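PDB 2RCC: ribonucleoside-diphosphate reductase subunit beta from Bacillus halodurans C-125, which probably serves as the diiron-binding small subunit of a class I ribonucleotide reductase, the enzyme that makes deoxyribonucleotides for DNA synthesis. Local coordinates for residues F56-S61 with S210-Y215; A64-T69 with Q204-T209; I288-A293 with K300-I305. One frame throughout, in Å; residues are numbered along the deposited sequence.

Contact 1 (F56-S61 with S210-Y215); sequences FEINMS and STMINY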
loop_
_atom_site.group_PDB
_atom_site.type_symbol
_atom_site.label_atom_id
_atom_site.label_comp_id
_atom_site.label_asym_id
_atom_site.label_seq_id
_atom_site.Cartn_x
_atom_site.Cartn_y
_atom_site.Cartn_z
ATOM N N PHE A 56 -4.724 -17.803 2.411
ATOM C CA PHE A 56 -4.395 -18.827 3.366
ATOM C C PHE A 56 -5.556 -19.259 4.254
ATOM O O PHE A 56 -5.447 -20.280 4.904
ATOM C CB PHE A 56 -3.167 -18.407 4.214
ATOM C CG PHE A 56 -1.948 -18.129 3.376
ATOM C CD1 PHE A 56 -1.225 -19.166 2.821
ATOM C CD2 PHE A 56 -1.565 -16.825 3.080
ATOM C CE1 PHE A 56 -0.103 -18.919 2.009
ATOM C CE2 PHE A 56 -0.451 -16.573 2.277
ATOM C CZ PHE A 56 0.284 -17.634 1.744
ATOM N N GLU A 57 -6.640 -18.497 4.284
ATOM C CA GLU A 57 -7.830 -18.844 5.022
ATOM C C GLU A 57 -8.749 -19.778 4.182
ATOM O O GLU A 57 -9.723 -20.288 4.708
ATOM C CB GLU A 57 -8.585 -17.545 5.431
ATOM C CG GLU A 57 -9.471 -16.873 4.335
ATOM C CD GLU A 57 -9.911 -15.415 4.655
ATOM O OE1 GLU A 57 -9.071 -14.552 5.062
ATOM O OE2 GLU A 57 -11.116 -15.132 4.456
ATOM N N ILE A 58 -8.420 -20.008 2.903
ATOM C CA ILE A 58 -9.244 -20.816 1.984
ATOM C C ILE A 58 -8.597 -22.178 1.703
ATOM O O ILE A 58 -7.480 -22.262 1.181
ATOM C CB ILE A 58 -9.496 -20.024 0.701
ATOM C CG1 ILE A 58 -10.406 -18.831 1.041
ATOM C CG2 ILE A 58 -10.137 -20.917 -0.372
ATOM C CD1 ILE A 58 -10.547 -17.854 -0.045
ATOM N N ASN A 59 -9.306 -23.248 2.060
ATOM C CA ASN A 59 -8.790 -24.593 1.882
ATOM C C ASN A 59 -9.159 -25.101 0.487
ATOM O O ASN A 59 -10.339 -25.159 0.154
ATOM C CB ASN A 59 -9.370 -25.505 2.962
ATOM C CG ASN A 59 -8.717 -26.893 2.986
ATOM O OD1 ASN A 59 -8.550 -27.550 1.959
ATOM N ND2 ASN A 59 -8.363 -27.342 4.175
HETATM N N MSE A 60 -8.162 -25.535 -0.275
HETATM C CA MSE A 60 -8.349 -25.969 -1.661
HETATM C C MSE A 60 -8.489 -27.486 -1.890
HETATM O O MSE A 60 -8.546 -27.918 -3.040
HETATM C CB MSE A 60 -7.190 -25.411 -2.502
HETATM C CG MSE A 60 -7.243 -23.884 -2.737
HETATM SE SE MSE A 60 -8.644 -23.399 -3.891
HETATM C CE MSE A 60 -8.195 -24.403 -5.444
ATOM N N SER A 61 -8.569 -28.275 -0.815
ATOM C CA SER A 61 -8.631 -29.738 -0.914
ATOM C C SER A 61 -9.770 -30.269 -1.721
ATOM O O SER A 61 -9.557 -31.176 -2.518
ATOM C CB SER A 61 -8.753 -30.366 0.469
ATOM O OG SER A 61 -7.763 -29.829 1.305
ATOM N N SER A 210 -13.909 -20.046 -6.702
ATOM C CA SER A 210 -14.923 -19.032 -6.920
ATOM C C SER A 210 -15.057 -18.005 -5.765
ATOM O O SER A 210 -15.298 -16.809 -5.995
ATOM C CB SER A 210 -16.257 -19.740 -7.151
ATOM O OG SER A 210 -17.269 -18.795 -7.321
ATOM N N THR A 211 -14.931 -18.498 -4.544
ATOM C CA THR A 211 -14.916 -17.681 -3.347
ATOM C C THR A 211 -13.759 -16.673 -3.371
ATOM O O THR A 211 -13.981 -15.483 -3.129
ATOM C CB THR A 211 -14.744 -18.525 -2.073
ATOM O OG1 THR A 211 -15.873 -19.404 -1.895
ATOM C CG2 THR A 211 -14.578 -17.615 -0.872
HETATM N N MSE A 212 -12.567 -17.121 -3.754
HETATM C CA MSE A 212 -11.405 -16.222 -3.800
HETATM C C MSE A 212 -11.556 -15.215 -4.937
HETATM O O MSE A 212 -11.257 -14.036 -4.764
HETATM C CB MSE A 212 -10.108 -17.018 -3.926
HETATM C CG MSE A 212 -8.943 -16.506 -2.972
HETATM SE SE MSE A 212 -7.875 -18.004 -2.754
HETATM C CE MSE A 212 -7.342 -17.929 -4.608
ATOM N N ILE A 213 -12.050 -15.679 -6.080
ATOM C CA ILE A 213 -12.388 -14.796 -7.207
ATOM C C ILE A 213 -13.386 -13.712 -6.771
ATOM O O ILE A 213 -13.251 -12.547 -7.144
ATOM C CB ILE A 213 -12.994 -15.578 -8.413
ATOM C CG1 ILE A 213 -11.964 -16.526 -9.040
ATOM C CG2 ILE A 213 -13.508 -14.632 -9.496
ATOM C CD1 ILE A 213 -10.773 -15.856 -9.720
ATOM N N ASN A 214 -14.381 -14.104 -5.988
ATOM C CA ASN A 214 -15.385 -13.189 -5.498
ATOM C C ASN A 214 -14.799 -12.180 -4.514
ATOM O O ASN A 214 -15.184 -11.024 -4.553
ATOM C CB ASN A 214 -16.528 -13.966 -4.879
ATOM C CG ASN A 214 -17.800 -13.146 -4.746
ATOM O OD1 ASN A 214 -18.354 -13.048 -3.663
ATOM N ND2 ASN A 214 -18.248 -12.528 -5.844
ATOM N N TYR A 215 -13.872 -12.608 -3.641
ATOM C CA TYR A 215 -13.154 -11.650 -2.777
ATOM C C TYR A 215 -12.349 -10.661 -3.613
ATOM O O TYR A 215 -12.382 -9.455 -3.319
ATOM C CB TYR A 215 -12.262 -12.333 -1.785
ATOM C CG TYR A 215 -12.967 -13.203 -0.739
ATOM C CD1 TYR A 215 -14.338 -13.110 -0.482
ATOM C CD2 TYR A 215 -12.222 -14.061 0.046
ATOM C CE1 TYR A 215 -14.932 -13.907 0.509
ATOM C CE2 TYR A 215 -12.801 -14.824 1.027
ATOM C CZ TYR A 215 -14.151 -14.741 1.251
ATOM O OH TYR A 215 -14.728 -15.511 2.243
#

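Contact 2 (A64-T69 with Q204-T209); sequences AKQFPT and QKMVST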
loop_
_atom_site.group_PDB
_atom_site.type_symbol
_atom_site.label_atom_id
_atom_site.label_comp_id
_atom_site.label_asym_id
_atom_site.label_seq_id
_atom_site.Cartn_x
_atom_site.Cartn_y
_atom_site.Cartn_z
ATOM N N ALA A 64 -9.366 -29.434 -5.284
ATOM C CA ALA A 64 -8.338 -30.358 -5.785
ATOM C C ALA A 64 -8.924 -31.717 -6.156
ATOM O O ALA A 64 -8.611 -32.252 -7.224
ATOM C CB ALA A 64 -7.192 -30.510 -4.743
ATOM N N LYS A 65 -9.800 -32.246 -5.299
ATOM C CA LYS A 65 -10.471 -33.511 -5.563
ATOM C C LYS A 65 -11.497 -33.385 -6.688
ATOM O O LYS A 65 -11.657 -34.321 -7.460
ATOM C CB LYS A 65 -11.162 -34.048 -4.302
ATOM C CG LYS A 65 -10.215 -34.458 -3.188
ATOM N N GLN A 66 -12.220 -32.258 -6.773
ATOM C CA GLN A 66 -13.220 -32.069 -7.849
ATOM C C GLN A 66 -12.636 -31.807 -9.224
ATOM O O GLN A 66 -13.293 -32.127 -10.219
ATOM C CB GLN A 66 -14.160 -30.891 -7.563
ATOM C CG GLN A 66 -15.274 -31.171 -6.583
ATOM C CD GLN A 66 -16.182 -29.993 -6.435
ATOM O OE1 GLN A 66 -15.712 -28.864 -6.288
ATOM N NE2 GLN A 66 -17.509 -30.236 -6.470
ATOM N N PHE A 67 -11.437 -31.211 -9.278
ATOM C CA PHE A 67 -10.855 -30.746 -10.546
ATOM C C PHE A 67 -10.821 -31.781 -11.679
ATOM O O PHE A 67 -11.234 -31.460 -12.796
ATOM C CB PHE A 67 -9.493 -30.071 -10.323
ATOM C CG PHE A 67 -8.971 -29.352 -11.537
ATOM C CD1 PHE A 67 -9.649 -28.244 -12.046
ATOM C CD2 PHE A 67 -7.825 -29.784 -12.188
ATOM C CE1 PHE A 67 -9.186 -27.578 -13.173
ATOM C CE2 PHE A 67 -7.362 -29.114 -13.314
ATOM C CZ PHE A 67 -8.036 -28.006 -13.793
ATOM N N PRO A 68 -10.351 -33.021 -11.401
ATOM C CA PRO A 68 -10.409 -34.095 -12.411
ATOM C C PRO A 68 -11.796 -34.510 -12.862
ATOM O O PRO A 68 -11.897 -35.132 -13.914
ATOM C CB PRO A 68 -9.810 -35.300 -11.680
ATOM C CG PRO A 68 -9.023 -34.760 -10.632
ATOM C CD PRO A 68 -9.676 -33.499 -10.181
ATOM N N THR A 69 -12.835 -34.223 -12.065
ATOM C CA THR A 69 -14.218 -34.571 -12.406
ATOM C C THR A 69 -14.819 -33.634 -13.464
ATOM O O THR A 69 -15.866 -33.946 -13.992
ATOM C CB THR A 69 -15.152 -34.602 -11.152
ATOM O OG1 THR A 69 -15.476 -33.271 -10.745
ATOM C CG2 THR A 69 -14.487 -35.359 -9.977
ATOM N N GLN A 204 -22.017 -26.135 -7.957
ATOM C CA GLN A 204 -21.279 -26.799 -6.886
ATOM C C GLN A 204 -19.882 -27.350 -7.229
ATOM O O GLN A 204 -19.409 -28.243 -6.551
ATOM C CB GLN A 204 -22.152 -27.907 -6.290
ATOM C CG GLN A 204 -23.589 -27.488 -5.930
ATOM C CD GLN A 204 -23.702 -26.920 -4.539
ATOM O OE1 GLN A 204 -23.725 -27.676 -3.565
ATOM N NE2 GLN A 204 -23.822 -25.593 -4.431
ATOM N N LYS A 205 -19.224 -26.815 -8.257
ATOM C CA LYS A 205 -17.875 -27.234 -8.631
ATOM C C LYS A 205 -16.879 -26.085 -8.401
ATOM O O LYS A 205 -17.181 -24.940 -8.689
ATOM C CB LYS A 205 -17.833 -27.664 -10.103
ATOM C CG LYS A 205 -18.642 -28.958 -10.463
ATOM C CD LYS A 205 -18.004 -30.247 -9.866
ATOM C CE LYS A 205 -18.492 -31.591 -10.510
ATOM N NZ LYS A 205 -18.155 -32.838 -9.677
HETATM N N MSE A 206 -15.712 -26.383 -7.845
HETATM C CA MSE A 206 -14.646 -25.385 -7.697
HETATM C C MSE A 206 -15.097 -24.139 -6.935
HETATM O O MSE A 206 -14.809 -23.001 -7.318
HETATM C CB MSE A 206 -14.048 -25.009 -9.071
HETATM C CG MSE A 206 -13.647 -26.225 -9.949
HETATM SE SE MSE A 206 -12.561 -27.560 -9.010
HETATM C CE MSE A 206 -10.941 -26.495 -9.049
ATOM N N VAL A 207 -15.773 -24.395 -5.825
ATOM C CA VAL A 207 -16.393 -23.355 -5.019
ATOM C C VAL A 207 -15.369 -22.508 -4.230
ATOM O O VAL A 207 -15.551 -21.288 -4.081
ATOM C CB VAL A 207 -17.447 -23.975 -4.064
ATOM C CG1 VAL A 207 -18.020 -22.907 -3.125
ATOM C CG2 VAL A 207 -18.574 -24.656 -4.868
ATOM N N SER A 208 -14.313 -23.136 -3.712
ATOM C CA SER A 208 -13.249 -22.381 -3.022
ATOM C C SER A 208 -12.538 -21.402 -3.954
ATOM O O SER A 208 -12.251 -20.270 -3.574
ATOM C CB SER A 208 -12.260 -23.313 -2.356
ATOM O OG SER A 208 -12.899 -23.966 -1.292
ATOM N N THR A 209 -12.277 -21.829 -5.188
ATOM C CA THR A 209 -11.700 -20.946 -6.208
ATOM C C THR A 209 -12.624 -19.762 -6.487
ATOM O O THR A 209 -12.196 -18.631 -6.493
ATOM C CB THR A 209 -11.454 -21.706 -7.519
ATOM O OG1 THR A 209 -10.532 -22.780 -7.301
ATOM C CG2 THR A 209 -10.953 -20.735 -8.622
HETATM O O HOH W 1 -15.461 -27.110 -4.426
#

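Contact 3 (I288-A293 with K300-I305); sequences IANKRA and KPYPEI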
loop_
_atom_site.group_PDB
_atom_site.type_symbol
_atom_site.label_atom_id
_atom_site.label_comp_id
_atom_site.label_asym_id
_atom_site.label_seq_id
_atom_site.Cartn_x
_atom_site.Cartn_y
_atom_site.Cartn_z
ATOM N N ILE A 288 -21.824 -4.468 -18.644
ATOM C CA ILE A 288 -20.752 -3.971 -17.751
ATOM C C ILE A 288 -20.174 -2.675 -18.291
ATOM O O ILE A 288 -19.962 -1.742 -17.508
ATOM C CB ILE A 288 -19.589 -4.984 -17.525
ATOM C CG1 ILE A 288 -20.087 -6.297 -16.894
ATOM C CG2 ILE A 288 -18.519 -4.390 -16.617
ATOM C CD1 ILE A 288 -20.973 -6.100 -15.701
ATOM N N ALA A 289 -19.940 -2.599 -19.605
ATOM C CA ALA A 289 -19.443 -1.362 -20.218
ATOM C C ALA A 289 -20.416 -0.195 -19.900
ATOM O O ALA A 289 -19.968 0.886 -19.533
ATOM C CB ALA A 289 -19.249 -1.516 -21.745
ATOM N N ASN A 290 -21.730 -0.454 -20.003
ATOM C CA ASN A 290 -22.771 0.539 -19.698
ATOM C C ASN A 290 -22.740 0.953 -18.246
ATOM O O ASN A 290 -22.898 2.135 -17.959
ATOM C CB ASN A 290 -24.216 0.064 -20.010
ATOM C CG ASN A 290 -24.526 -0.053 -21.474
ATOM O OD1 ASN A 290 -23.863 0.532 -22.343
ATOM N ND2 ASN A 290 -25.593 -0.794 -21.762
ATOM N N LYS A 291 -22.573 -0.012 -17.336
ATOM C CA LYS A 291 -22.509 0.288 -15.903
ATOM C C LYS A 291 -21.347 1.240 -15.572
ATOM O O LYS A 291 -21.526 2.197 -14.815
ATOM C CB LYS A 291 -22.398 -1.014 -15.097
ATOM C CG LYS A 291 -22.330 -0.843 -13.584
ATOM C CD LYS A 291 -22.104 -2.179 -12.884
ATOM N N ARG A 292 -20.167 0.955 -16.111
ATOM C CA ARG A 292 -18.993 1.808 -15.917
ATOM C C ARG A 292 -19.192 3.193 -16.479
ATOM O O ARG A 292 -18.747 4.162 -15.870
ATOM C CB ARG A 292 -17.722 1.206 -16.520
ATOM C CG ARG A 292 -17.330 -0.213 -15.958
ATOM C CD ARG A 292 -17.603 -0.371 -14.419
ATOM N NE ARG A 292 -17.324 -1.716 -13.947
ATOM C CZ ARG A 292 -17.616 -2.202 -12.741
ATOM N NH1 ARG A 292 -18.293 -1.533 -11.836
ATOM N NH2 ARG A 292 -17.282 -3.433 -12.469
ATOM N N ALA A 293 -19.811 3.286 -17.647
ATOM C CA ALA A 293 -20.100 4.577 -18.241
ATOM C C ALA A 293 -20.984 5.407 -17.295
ATOM O O ALA A 293 -20.699 6.577 -17.059
ATOM C CB ALA A 293 -20.759 4.381 -19.609
ATOM N N LYS A 300 -24.351 5.832 -21.811
ATOM C CA LYS A 300 -24.165 4.405 -22.080
ATOM C C LYS A 300 -23.741 4.154 -23.524
ATOM O O LYS A 300 -24.443 4.595 -24.417
ATOM C CB LYS A 300 -25.475 3.647 -21.843
ATOM C CG LYS A 300 -25.917 3.609 -20.417
ATOM C CD LYS A 300 -27.163 2.783 -20.268
ATOM C CE LYS A 300 -27.568 2.646 -18.805
ATOM N NZ LYS A 300 -28.861 1.939 -18.623
ATOM N N PRO A 301 -22.599 3.463 -23.771
ATOM C CA PRO A 301 -22.280 3.159 -25.183
ATOM C C PRO A 301 -23.291 2.236 -25.892
ATOM O O PRO A 301 -23.433 2.325 -27.114
ATOM C CB PRO A 301 -20.901 2.486 -25.105
ATOM C CG PRO A 301 -20.668 2.145 -23.665
ATOM C CD PRO A 301 -21.558 2.989 -22.838
ATOM N N TYR A 302 -24.004 1.391 -25.138
ATOM C CA TYR A 302 -24.963 0.425 -25.675
ATOM C C TYR A 302 -26.330 0.652 -25.033
ATOM O O TYR A 302 -26.844 -0.229 -24.337
ATOM C CB TYR A 302 -24.477 -1.019 -25.427
ATOM C CG TYR A 302 -23.062 -1.264 -25.891
ATOM C CD1 TYR A 302 -22.760 -1.309 -27.245
ATOM C CD2 TYR A 302 -22.018 -1.433 -24.971
ATOM C CE1 TYR A 302 -21.454 -1.515 -27.680
ATOM C CE2 TYR A 302 -20.699 -1.645 -25.398
ATOM C CZ TYR A 302 -20.436 -1.692 -26.756
ATOM O OH TYR A 302 -19.162 -1.899 -27.203
ATOM N N PRO A 303 -26.985 1.794 -25.355
ATOM C CA PRO A 303 -28.281 2.108 -24.730
ATOM C C PRO A 303 -29.334 1.033 -24.908
ATOM O O PRO A 303 -30.173 0.896 -24.038
ATOM C CB PRO A 303 -28.706 3.424 -25.391
ATOM C CG PRO A 303 -27.919 3.503 -26.635
ATOM C CD PRO A 303 -26.616 2.805 -26.358
ATOM N N GLU A 304 -29.282 0.267 -26.001
ATOM C CA GLU A 304 -30.204 -0.848 -26.197
ATOM C C GLU A 304 -30.078 -1.931 -25.124
ATOM O O GLU A 304 -31.062 -2.581 -24.817
ATOM C CB GLU A 304 -30.080 -1.467 -27.604
ATOM C CG GLU A 304 -28.857 -2.388 -27.912
ATOM C CD GLU A 304 -27.531 -1.657 -28.117
ATOM O OE1 GLU A 304 -27.417 -0.464 -27.791
ATOM O OE2 GLU A 304 -26.590 -2.299 -28.627
ATOM N N ILE A 305 -28.885 -2.124 -24.550
ATOM C CA ILE A 305 -28.692 -3.149 -23.512
ATOM C C ILE A 305 -29.054 -2.546 -22.150
ATOM O O ILE A 305 -28.231 -1.862 -21.526
ATOM C CB ILE A 305 -27.236 -3.749 -23.488
ATOM C CG1 ILE A 305 -26.781 -4.184 -24.889
ATOM C CG2 ILE A 305 -27.153 -4.918 -22.485
ATOM C CD1 ILE A 305 -27.687 -5.173 -25.573
#

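Contact 1 (F56-S61 with S210-Y215)
Just past Ile58, the residue that packs on Met212 and Tyr215, the side-chain oxygen OD1 of Asn59 accepts from the backbone N of Ser61 and is approached by its hydroxyl. Ser61 N lies 2.9 Å from Asn59 OD1, with an N-H...O angle of 164°, whereas the approach of Ser61 OG to the same oxygen is so short that it is best treated as doubtful. The backbone bond makes an Asx turn, which bends the chain into helix 61-66, with Met60 at the N-cap position. Ahead of the turn, Ile58 does most of the touching across the contact. Its CG1 sits beside the backbone N (chi1 -68°) and its chain runs on extended, carrying the CD1 methyl to the surface of helix 207-237. There CD1 lies 3.6 Å from CG and 3.8 Å from SE of the selenomethionine Met212, the two side chains passing at a slant. Tyr215 borders the same methyl, with its CE2 3.9 Å from Ile58 CD1, and Thr211 CG2 is a looser neighbour. This is the ferritin-like helical bundle of the small-subunit family, and segment 56-61 lies along one of its long helices, 207-237. Met212 also packs on helix 106-133, and its side chain is about 6 Å from that of Tyr126, the probable active-site tyrosine. At the exposed end, Glu57 and Tyr215 approach from opposite directions, carboxylate and ring planes 66° apart, and Glu57 OE2 comes to 3.8 Å from Tyr215 CE2. The other oxygen, Glu57 OE1, is held by the backbone N of Thr54.

Contact 2 (A64-T69 with Q204-T209)
Gln66 lays its amide against the backbone of Gln204 and Met206, at the Schellman motif where helix 191-202 ends and just before helix 207-237 begins. Gln204, with positive phi, is the C-prime residue of that motif. Its O accepts from Gln66 NE2 at 2.8 Å, in the carbonyl plane and on a lone pair, while Met206 N donates to Gln66 OE1 at 2.9 Å from above the amide plane. Both ends are engaged, which should hold the amide in this orientation. With an alanine in place of Gln66, Gln204 O and Met206 N would probably lose these partners, and a gap would open beside the Lys205 chain. The tight part is buried against the junction of Gln66 and Phe67: the selenomethionine Met206, bent at chi2 and chi3, brings its CE 3.7 Å from Phe67 CD1, and both side chains also pack on Phe78 of helix 72-87. The polar periphery is looser. At one place a water donates to Gln66 OE1 and accepts from Val207 N; at another Lys205, which also touches a crystal neighbour, reaches Thr69, an exposed residue. Thr69 OG1 accepts from Lys205 NZ at 2.9 Å and donates to Gln66 O at 2.5 Å.

Contact 3 (I288-A293 with K300-I305)
Asn290 projects from helix 278-295 with its amide set against the backbone of Tyr302, oxygen toward the N-H and nitrogen toward the C=O. Tyr302 N donates to Asn290 OD1 at 2.9 Å, in the plane of the side-chain carbonyl and on a lone pair. The other end is turned differently: Asn290 ND2 reaches Tyr302 O, also at 2.9 Å, from 56° above the plane of that peptide carbonyl. Ile305 N comes to the same oxygen from the opposite face and closes the type I turn from Tyr302 to Ile305. A further bond from Asn290 ND2 to Ile305 O is weak, bent to 116°. With CG beside its own backbone N (chi1 -70°), Asn290 points its amide at the chain that folds back after the helix. Lys300 crosses the asparagine at about a right angle, its extended chain bringing CG and CD to 4.0 Å from Asn290 CB. Pro301 slides past Asn290 in the opposite direction, and its CD lies 3.6 Å from Ala293 CB. Ala289 CB meets the edge of the Tyr302 ring in plane, 3.9 Å from CE2, while Pro301 CB lies over one face of that ring. Pro301 and Tyr302 both go on to touch Met255 of helix 244-268, so the segment 300-305 packs against two helices of the bundle. Because the buried amide of Asn290 answers both a donor and an acceptor of one residue, its rotation is probably fixed, and a polar group inside an otherwise largely apolar contact is satisfied by backbone atoms.

Contacts 1 and 2 are neighbours, their centres 11 Å apart, and both draw their second segment from helix 207-237 or the turn leading into it. Contact 2 is nested inside the loop that contact 1 closes, and the two touch where Ser208 OG probably bonds Asn59 O and Met60 packs on Ser208 and Thr209. Together they fasten the stretch of chain around helix 61-66 to the start of that long helix. Contact 3 comes later in the chain, with its centre 31 Å from that of contact 1 and 34 Å from that of contact 2, and without touching either. It folds the chain leaving helix 278-295 back onto the same all-helical domain.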